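Local structure of monovalent Na+/H+ antiporter subunit A (7D3U) at residues B[70-75]-B[249-254]; B[311-316]-B[490-495]; B[670-675]-B[769-774]. The protein probably works as an antiporter-like subunit of a multi-subunit Mrp complex that exchanges sodium ions for protons across the bacterial membrane. All coordinates share one frame; numbering follows the deposited sequence.

Interaction 1 of 3, residues B[70-75]-B[249-254]; sequences DPLARV and LLLRFS
Over one face of the Arg252 guanidinium sits OD2 of Asp70, while CD2 of Leu72 and CB of Ala73 lie at its edge, near its plane. The carboxylate and guanidinium planes stand 82° apart, so this is not a flat two-by-two pairing: both oxygens of Asp70 gather on NH2 of Arg252, OD1 in the salt bridge at 2.8 Å and OD2 at 2.9 Å. Arg252 leaves its helix with CG opposite the backbone N, then folds at chi2 (55°) and chi3 (76°), which brings its end back to Asp70. The contact joins helix 71-94 to helix 243-252 in the bundle of the complex I-like antiporter family. Asp70 is the N-cap of the first of these helices, and its negative charge there would probably suit the helix dipole as well as the arginine. Leu72 divides its two methyls: CD2 lies 3.8 Å from NE of Arg252, and CD1 makes the apolar contact with CD1 of Leu251 at 4.2 Å. Leu251 also rests on Ile307 of helix 288-308 and on Met315 and Ile319 of helix 312-341.

Interaction 2 of 3, residues B[311-316]-B[490-495]; sequences TPAAMV and EGYEAD
The start of helix 312-341, part of the antiporter-like transmembrane domain, is covered here by the irregular loop between helices 477-484 and 504-520. The loop passes over the first residues of this helix, from Pro312 to Val316. The Tyr492 ring lies flat on Ala313 in a CH-pi contact: CB of Ala313 stands 3.8 Å from the ring centroid, 14° off the ring normal, almost over the centre of the face. The ring reaches this place because CG of Tyr492 is trans to the backbone N (chi1 -161°). CB of Tyr492 packs against Pro312 and Val316, 4.0 Å from CB of Pro312 and 4.1 Å from CG2 of Val316. Upstream, Glu490 lies against the proline ring, CG of Pro312 being 3.6 Å from both CB and OE1 of Glu490. Downstream, CG1 of Val316 meets CB of Ala494 at 3.6 Å. The Tyr492 hydroxyl is hydrogen-bonded to NZ of Lys389. Replacing Tyr492 by a serine would probably leave the Ala313 methyl without its aromatic cover and Lys389 without its hydroxyl partner. Around the contact, Val316 packs on Trp386 of helix 379-391 and on Val480 and Ala484 of helix 477-484, and the backbone O of Asp495 accepts from the Trp386 indole, tying the end of the 490-495 segment to helix 379-391.

Interaction 3 of 3, residues B[670-675]-B[769-774]; sequences LPRAFH and RDVPLA
Arg769 reaches across to the 670-675 loop and donates the N-H of its NE to the backbone O of Leu670 at 2.9 Å. The contact joins two loops in the part of the chain related to MbhD and MbhE of membrane-bound hydrogenases: one follows helix 646-667, the other follows helix 739-762. The bond is bent, with an N-H...O angle of 131°, and NE comes from above the carbonyl plane, 39° out of it, not along a lone pair. The aliphatic part of Arg769 lies by the proline, CD of Arg769 being 4.2 Å from CA of Pro671. Beyond it the two arginine side chains meet at about a right angle, the guanidinium planes 78° apart. CG of Arg672 sits over one face of the Arg769 guanidinium, toward its rim. NH2 of Arg769 comes near NE of Arg672, but both are donors, and the pair is a meeting of like charges, not a bond. Past the arginines, Val771 completes the contact: its CG2, trans to the backbone N, lies 3.7 Å from NH2 of Arg672. Further out on this chain, backbone hydrogen bonds hold Arg672 to Arg622 and Arg769 to Gln668. From the neighbouring subunit C, Asp97 packs on Leu670 and Asp96 on Pro671. The Arg672 guanidinium finds polar partners on other chains: its NH2 makes a weak bond to the backbone O of Met80 of subunit F, and its NH1 is hydrogen-bonded to OG of Ser95 of subunit G.

In the fold
Interactions 1 and 2 are neighbours in the antiporter-like part of the chain, their centres 13 Å apart. They touch through Met315 of helix 312-341, whose SD lies 3.6 Å from CD2 of Leu251, so the helix overlaid by the 490-495 loop also packs beside the 249-254 segment. Interaction 3 stands far off, on the opposite side of the chain's centre: its centre is 83 Å from that of interaction 1 and 94 Å from that of interaction 2. Of the three, it alone is touched by other subunits. A bound dodecyl-beta-D-maltoside touches Arg74 in interaction 1; a detergent molecule stays about 12 Å from the Ala494 side chain of interaction 2.

Interaction 1 of 3, residues B[70-75]-B[249-254]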
loop_
_atom_site.group_PDB
_atom_site.type_symbol
_atom_site.label_atom_id
_atom_site.label_comp_id
_atom_site.label_asym_id
_atom_site.label_seq_id
_atom_site.Cartn_x
_atom_site.Cartn_y
_atom_site.Cartn_z
ATOM N N ASP B 70 -40.399 20.242 -22.084
ATOM C CA ASP B 70 -40.898 21.606 -22.102
ATOM C C ASP B 70 -40.540 22.265 -23.433
ATOM O O ASP B 70 -39.584 21.858 -24.095
ATOM C CB ASP B 70 -40.320 22.398 -20.928
ATOM C CG ASP B 70 -38.809 22.355 -20.881
ATOM O OD1 ASP B 70 -38.221 21.432 -21.480
ATOM O OD2 ASP B 70 -38.207 23.241 -20.240
ATOM N N PRO B 71 -41.303 23.278 -23.853
ATOM C CA PRO B 71 -41.138 23.806 -25.219
ATOM C C PRO B 71 -39.719 24.217 -25.574
ATOM O O PRO B 71 -39.340 24.129 -26.750
ATOM C CB PRO B 71 -42.094 25.002 -25.238
ATOM C CG PRO B 71 -43.146 24.640 -24.259
ATOM C CD PRO B 71 -42.431 23.920 -23.156
ATOM N N LEU B 72 -38.919 24.664 -24.604
ATOM C CA LEU B 72 -37.507 24.912 -24.880
ATOM C C LEU B 72 -36.827 23.639 -25.362
ATOM O O LEU B 72 -36.102 23.642 -26.365
ATOM C CB LEU B 72 -36.815 25.458 -23.634
ATOM C CG LEU B 72 -35.290 25.430 -23.669
ATOM C CD1 LEU B 72 -34.775 26.405 -24.707
ATOM C CD2 LEU B 72 -34.724 25.755 -22.303
ATOM N N ALA B 73 -37.065 22.529 -24.663
ATOM C CA ALA B 73 -36.590 21.246 -25.158
ATOM C C ALA B 73 -37.264 20.876 -26.471
ATOM O O ALA B 73 -36.616 20.325 -27.359
ATOM C CB ALA B 73 -36.820 20.157 -24.113
ATOM N N ARG B 74 -38.551 21.188 -26.632
ATOM C CA ARG B 74 -39.212 20.836 -27.886
ATOM C C ARG B 74 -38.571 21.540 -29.073
ATOM O O ARG B 74 -38.664 21.054 -30.205
ATOM C CB ARG B 74 -40.701 21.164 -27.824
ATOM C CG ARG B 74 -41.518 20.382 -28.832
ATOM C CD ARG B 74 -42.934 20.901 -28.951
ATOM N NE ARG B 74 -43.810 19.905 -29.557
ATOM C CZ ARG B 74 -45.029 20.159 -30.014
ATOM N NH1 ARG B 74 -45.754 19.188 -30.549
ATOM N NH2 ARG B 74 -45.527 21.386 -29.936
ATOM N N VAL B 75 -37.918 22.678 -28.838
ATOM C CA VAL B 75 -37.199 23.353 -29.912
ATOM C C VAL B 75 -35.776 22.813 -30.034
ATOM O O VAL B 75 -35.263 22.633 -31.145
ATOM C CB VAL B 75 -37.214 24.875 -29.681
ATOM C CG1 VAL B 75 -36.260 25.570 -30.631
ATOM C CG2 VAL B 75 -38.618 25.415 -29.851
ATOM N N LEU B 249 -27.939 25.253 -21.557
ATOM C CA LEU B 249 -27.828 25.303 -20.105
ATOM C C LEU B 249 -28.082 26.711 -19.585
ATOM O O LEU B 249 -28.732 26.889 -18.548
ATOM C CB LEU B 249 -26.454 24.811 -19.662
ATOM C CG LEU B 249 -26.313 24.596 -18.159
ATOM C CD1 LEU B 249 -27.053 23.342 -17.749
ATOM C CD2 LEU B 249 -24.854 24.516 -17.761
ATOM N N LEU B 250 -27.576 27.725 -20.288
ATOM C CA LEU B 250 -27.839 29.103 -19.889
ATOM C C LEU B 250 -29.299 29.480 -20.098
ATOM O O LEU B 250 -29.829 30.328 -19.373
ATOM C CB LEU B 250 -26.933 30.059 -20.658
ATOM C CG LEU B 250 -25.448 29.906 -20.348
ATOM C CD1 LEU B 250 -24.651 31.026 -20.963
ATOM C CD2 LEU B 250 -25.227 29.862 -18.852
ATOM N N LEU B 251 -29.961 28.871 -21.082
ATOM C CA LEU B 251 -31.367 29.168 -21.326
ATOM C C LEU B 251 -32.264 28.478 -20.309
ATOM O O LEU B 251 -33.266 29.053 -19.871
ATOM C CB LEU B 251 -31.750 28.745 -22.743
ATOM C CG LEU B 251 -31.751 29.843 -23.803
ATOM C CD1 LEU B 251 -31.714 29.239 -25.191
ATOM C CD2 LEU B 251 -32.969 30.720 -23.639
ATOM N N ARG B 252 -31.920 27.250 -19.921
ATOM C CA ARG B 252 -32.722 26.520 -18.948
ATOM C C ARG B 252 -32.640 27.170 -17.577
ATOM O O ARG B 252 -33.666 27.444 -16.945
ATOM C CB ARG B 252 -32.264 25.065 -18.879
ATOM C CG ARG B 252 -33.006 24.231 -17.855
ATOM C CD ARG B 252 -34.505 24.299 -18.073
ATOM N NE ARG B 252 -34.925 23.480 -19.204
ATOM C CZ ARG B 252 -35.448 22.264 -19.088
ATOM N NH1 ARG B 252 -35.614 21.725 -17.890
ATOM N NH2 ARG B 252 -35.802 21.587 -20.170
ATOM N N PHE B 253 -31.425 27.427 -17.100
ATOM C CA PHE B 253 -31.229 28.005 -15.779
ATOM C C PHE B 253 -31.534 29.492 -15.728
ATOM O O PHE B 253 -31.393 30.099 -14.663
ATOM C CB PHE B 253 -29.798 27.756 -15.305
ATOM C CG PHE B 253 -29.603 26.416 -14.671
ATOM C CD1 PHE B 253 -29.881 26.226 -13.333
ATOM C CD2 PHE B 253 -29.149 25.343 -15.414
ATOM C CE1 PHE B 253 -29.707 24.993 -12.747
ATOM C CE2 PHE B 253 -28.972 24.108 -14.832
ATOM C CZ PHE B 253 -29.251 23.933 -13.498
ATOM N N SER B 254 -31.949 30.095 -16.836
ATOM C CA SER B 254 -32.286 31.510 -16.828
ATOM C C SER B 254 -33.639 31.790 -16.192
ATOM O O SER B 254 -33.994 32.961 -16.025
ATOM C CB SER B 254 -32.257 32.067 -18.250
ATOM O OG SER B 254 -32.628 33.432 -18.258
#

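Interaction 2 of 3, residues B[311-316]-B[490-495]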
loop_
_atom_site.group_PDB
_atom_site.type_symbol
_atom_site.label_atom_id
_atom_site.label_comp_id
_atom_site.label_asym_id
_atom_site.label_seq_id
_atom_site.Cartn_x
_atom_site.Cartn_y
_atom_site.Cartn_z
ATOM N N THR B 311 -34.220 39.128 -20.084
ATOM C CA THR B 311 -35.576 39.650 -20.138
ATOM C C THR B 311 -36.370 38.802 -21.117
ATOM O O THR B 311 -35.789 38.151 -21.992
ATOM C CB THR B 311 -35.606 41.126 -20.562
ATOM O OG1 THR B 311 -35.107 41.255 -21.899
ATOM C CG2 THR B 311 -34.769 41.979 -19.624
ATOM N N PRO B 312 -37.700 38.764 -20.980
ATOM C CA PRO B 312 -38.509 37.977 -21.926
ATOM C C PRO B 312 -38.264 38.327 -23.381
ATOM O O PRO B 312 -38.324 37.440 -24.240
ATOM C CB PRO B 312 -39.945 38.301 -21.501
ATOM C CG PRO B 312 -39.834 38.612 -20.058
ATOM C CD PRO B 312 -38.518 39.314 -19.887
ATOM N N ALA B 313 -37.983 39.593 -23.686
ATOM C CA ALA B 313 -37.641 39.974 -25.050
ATOM C C ALA B 313 -36.271 39.472 -25.470
ATOM O O ALA B 313 -35.945 39.535 -26.659
ATOM C CB ALA B 313 -37.701 41.493 -25.204
ATOM N N ALA B 314 -35.465 38.982 -24.531
ATOM C CA ALA B 314 -34.119 38.521 -24.839
ATOM C C ALA B 314 -34.058 37.033 -25.138
ATOM O O ALA B 314 -33.269 36.614 -25.992
ATOM C CB ALA B 314 -33.177 38.842 -23.679
ATOM N N MET B 315 -34.873 36.224 -24.460
ATOM C CA MET B 315 -34.850 34.787 -24.707
ATOM C C MET B 315 -35.405 34.446 -26.081
ATOM O O MET B 315 -34.947 33.487 -26.711
ATOM C CB MET B 315 -35.627 34.055 -23.618
ATOM C CG MET B 315 -35.029 34.228 -22.243
ATOM S SD MET B 315 -33.245 34.021 -22.260
ATOM C CE MET B 315 -32.791 35.008 -20.841
ATOM N N VAL B 316 -36.379 35.218 -26.565
ATOM C CA VAL B 316 -36.880 35.016 -27.922
ATOM C C VAL B 316 -35.762 35.232 -28.930
ATOM O O VAL B 316 -35.566 34.430 -29.854
ATOM C CB VAL B 316 -38.070 35.949 -28.198
ATOM C CG1 VAL B 316 -38.587 35.732 -29.600
ATOM C CG2 VAL B 316 -39.169 35.719 -27.181
ATOM N N GLU B 490 -41.703 34.897 -17.386
ATOM C CA GLU B 490 -42.677 35.608 -18.197
ATOM C C GLU B 490 -42.571 35.190 -19.663
ATOM O O GLU B 490 -41.672 34.451 -20.070
ATOM C CB GLU B 490 -42.485 37.118 -18.063
ATOM C CG GLU B 490 -41.966 37.557 -16.705
ATOM C CD GLU B 490 -41.354 38.945 -16.735
ATOM O OE1 GLU B 490 -41.929 39.838 -17.393
ATOM O OE2 GLU B 490 -40.297 39.144 -16.101
ATOM N N GLY B 491 -43.521 35.683 -20.463
ATOM C CA GLY B 491 -43.554 35.423 -21.883
ATOM C C GLY B 491 -43.589 36.721 -22.675
ATOM O O GLY B 491 -43.890 37.796 -22.145
ATOM N N TYR B 492 -43.277 36.605 -23.964
ATOM C CA TYR B 492 -43.187 37.766 -24.837
ATOM C C TYR B 492 -43.851 37.457 -26.169
ATOM O O TYR B 492 -43.546 36.439 -26.795
ATOM C CB TYR B 492 -41.728 38.175 -25.058
ATOM C CG TYR B 492 -41.559 39.589 -25.556
ATOM C CD1 TYR B 492 -41.610 40.664 -24.681
ATOM C CD2 TYR B 492 -41.346 39.850 -26.902
ATOM C CE1 TYR B 492 -41.454 41.959 -25.131
ATOM C CE2 TYR B 492 -41.190 41.143 -27.361
ATOM C CZ TYR B 492 -41.244 42.192 -26.472
ATOM O OH TYR B 492 -41.089 43.483 -26.923
ATOM N N GLU B 493 -44.756 38.337 -26.594
ATOM C CA GLU B 493 -45.399 38.201 -27.895
ATOM C C GLU B 493 -44.371 38.421 -28.997
ATOM O O GLU B 493 -43.928 39.552 -29.224
ATOM C CB GLU B 493 -46.560 39.190 -28.021
ATOM C CG GLU B 493 -47.351 39.087 -29.317
ATOM C CD GLU B 493 -48.518 40.050 -29.377
ATOM O OE1 GLU B 493 -48.694 40.833 -28.423
ATOM O OE2 GLU B 493 -49.258 40.026 -30.383
ATOM N N ALA B 494 -43.990 37.352 -29.685
ATOM C CA ALA B 494 -42.908 37.390 -30.656
ATOM C C ALA B 494 -43.446 37.455 -32.079
ATOM O O ALA B 494 -44.495 36.888 -32.394
ATOM C CB ALA B 494 -42.008 36.164 -30.505
ATOM N N ASP B 495 -42.705 38.148 -32.941
ATOM C CA ASP B 495 -43.035 38.204 -34.360
ATOM C C ASP B 495 -41.754 38.421 -35.151
ATOM O O ASP B 495 -40.977 39.329 -34.842
ATOM C CB ASP B 495 -44.050 39.313 -34.656
ATOM C CG ASP B 495 -43.575 40.676 -34.202
ATOM O OD1 ASP B 495 -42.913 40.754 -33.147
ATOM O OD2 ASP B 495 -43.867 41.669 -34.899
#

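Interaction 3 of 3, residues B[670-675]-B[769-774]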
loop_
_atom_site.group_PDB
_atom_site.type_symbol
_atom_site.label_atom_id
_atom_site.label_comp_id
_atom_site.label_asym_id
_atom_site.label_seq_id
_atom_site.Cartn_x
_atom_site.Cartn_y
_atom_site.Cartn_z
ATOM N N LEU B 670 28.816 -9.807 5.071
ATOM C CA LEU B 670 28.903 -8.358 5.024
ATOM C C LEU B 670 30.206 -7.878 5.646
ATOM O O LEU B 670 30.874 -8.625 6.364
ATOM C CB LEU B 670 27.708 -7.744 5.759
ATOM C CG LEU B 670 26.341 -8.134 5.201
ATOM C CD1 LEU B 670 25.246 -7.755 6.169
ATOM C CD2 LEU B 670 26.112 -7.479 3.856
ATOM N N PRO B 671 30.608 -6.633 5.383
ATOM C CA PRO B 671 31.865 -6.128 5.948
ATOM C C PRO B 671 31.839 -6.106 7.469
ATOM O O PRO B 671 30.819 -6.345 8.117
ATOM C CB PRO B 671 31.978 -4.713 5.368
ATOM C CG PRO B 671 30.601 -4.373 4.904
ATOM C CD PRO B 671 30.020 -5.665 4.443
ATOM N N ARG B 672 33.002 -5.798 8.043
ATOM C CA ARG B 672 33.180 -5.912 9.485
ATOM C C ARG B 672 32.638 -4.708 10.238
ATOM O O ARG B 672 32.217 -4.845 11.391
ATOM C CB ARG B 672 34.659 -6.103 9.816
ATOM C CG ARG B 672 35.247 -7.395 9.285
ATOM C CD ARG B 672 36.285 -7.955 10.239
ATOM N NE ARG B 672 36.379 -9.407 10.144
ATOM C CZ ARG B 672 37.071 -10.167 10.986
ATOM N NH1 ARG B 672 37.735 -9.611 11.990
ATOM N NH2 ARG B 672 37.101 -11.483 10.823
ATOM N N ALA B 673 32.640 -3.531 9.622
ATOM C CA ALA B 673 32.239 -2.303 10.286
ATOM C C ALA B 673 31.020 -1.712 9.601
ATOM O O ALA B 673 30.876 -1.806 8.379
ATOM C CB ALA B 673 33.378 -1.279 10.292
ATOM N N PHE B 674 30.140 -1.110 10.397
ATOM C CA PHE B 674 28.990 -0.417 9.843
ATOM C C PHE B 674 29.444 0.726 8.945
ATOM O O PHE B 674 30.573 1.216 9.036
ATOM C CB PHE B 674 28.099 0.123 10.958
ATOM C CG PHE B 674 27.373 -0.940 11.722
ATOM C CD1 PHE B 674 26.883 -2.060 11.080
ATOM C CD2 PHE B 674 27.181 -0.819 13.083
ATOM C CE1 PHE B 674 26.214 -3.036 11.784
ATOM C CE2 PHE B 674 26.513 -1.792 13.788
ATOM C CZ PHE B 674 26.031 -2.901 13.138
ATOM N N HIS B 675 28.545 1.156 8.069
ATOM C CA HIS B 675 28.855 2.264 7.179
ATOM C C HIS B 675 28.936 3.559 7.974
ATOM O O HIS B 675 28.072 3.843 8.809
ATOM C CB HIS B 675 27.799 2.374 6.084
ATOM C CG HIS B 675 27.758 1.198 5.161
ATOM N ND1 HIS B 675 27.154 0.007 5.498
ATOM C CD2 HIS B 675 28.244 1.032 3.908
ATOM C CE1 HIS B 675 27.271 -0.844 4.494
ATOM N NE2 HIS B 675 27.928 -0.246 3.517
ATOM N N ARG B 769 32.244 -13.429 2.935
ATOM C CA ARG B 769 33.325 -12.484 2.689
ATOM C C ARG B 769 34.682 -13.140 2.913
ATOM O O ARG B 769 34.905 -13.827 3.913
ATOM C CB ARG B 769 33.160 -11.261 3.591
ATOM C CG ARG B 769 34.456 -10.629 4.054
ATOM C CD ARG B 769 34.192 -9.563 5.100
ATOM N NE ARG B 769 33.425 -10.083 6.227
ATOM C CZ ARG B 769 33.960 -10.482 7.374
ATOM N NH1 ARG B 769 33.187 -10.942 8.348
ATOM N NH2 ARG B 769 35.273 -10.423 7.548
ATOM N N ASP B 770 35.590 -12.926 1.963
ATOM C CA ASP B 770 36.901 -13.573 1.960
ATOM C C ASP B 770 37.787 -12.895 2.996
ATOM O O ASP B 770 38.506 -11.939 2.704
ATOM C CB ASP B 770 37.527 -13.506 0.575
ATOM C CG ASP B 770 36.832 -14.410 -0.421
ATOM O OD1 ASP B 770 36.060 -15.290 0.015
ATOM O OD2 ASP B 770 37.053 -14.239 -1.639
ATOM N N VAL B 771 37.739 -13.398 4.221
ATOM C CA VAL B 771 38.619 -12.859 5.264
ATOM C C VAL B 771 40.037 -13.382 5.046
ATOM O O VAL B 771 40.222 -14.587 4.796
ATOM C CB VAL B 771 38.083 -13.219 6.658
ATOM C CG1 VAL B 771 38.174 -14.717 6.934
ATOM C CG2 VAL B 771 38.827 -12.434 7.730
ATOM N N PRO B 772 41.051 -12.522 5.062
ATOM C CA PRO B 772 42.430 -12.999 4.892
ATOM C C PRO B 772 43.011 -13.576 6.174
ATOM O O PRO B 772 43.684 -12.864 6.927
ATOM C CB PRO B 772 43.184 -11.739 4.449
ATOM C CG PRO B 772 42.399 -10.614 5.033
ATOM C CD PRO B 772 40.961 -11.052 5.035
ATOM N N LEU B 773 42.737 -14.853 6.445
ATOM C CA LEU B 773 43.285 -15.520 7.621
ATOM C C LEU B 773 44.804 -15.415 7.635
ATOM O O LEU B 773 45.481 -15.981 6.771
ATOM C CB LEU B 773 42.853 -16.986 7.661
ATOM C CG LEU B 773 41.422 -17.253 8.133
ATOM C CD1 LEU B 773 40.984 -18.664 7.765
ATOM C CD2 LEU B 773 41.299 -17.022 9.628
ATOM N N ALA B 774 45.346 -14.690 8.611
ATOM C CA ALA B 774 46.782 -14.418 8.669
ATOM C C ALA B 774 47.500 -15.466 9.520
ATOM O O ALA B 774 48.162 -15.164 10.513
ATOM C CB ALA B 774 47.029 -13.009 9.195
#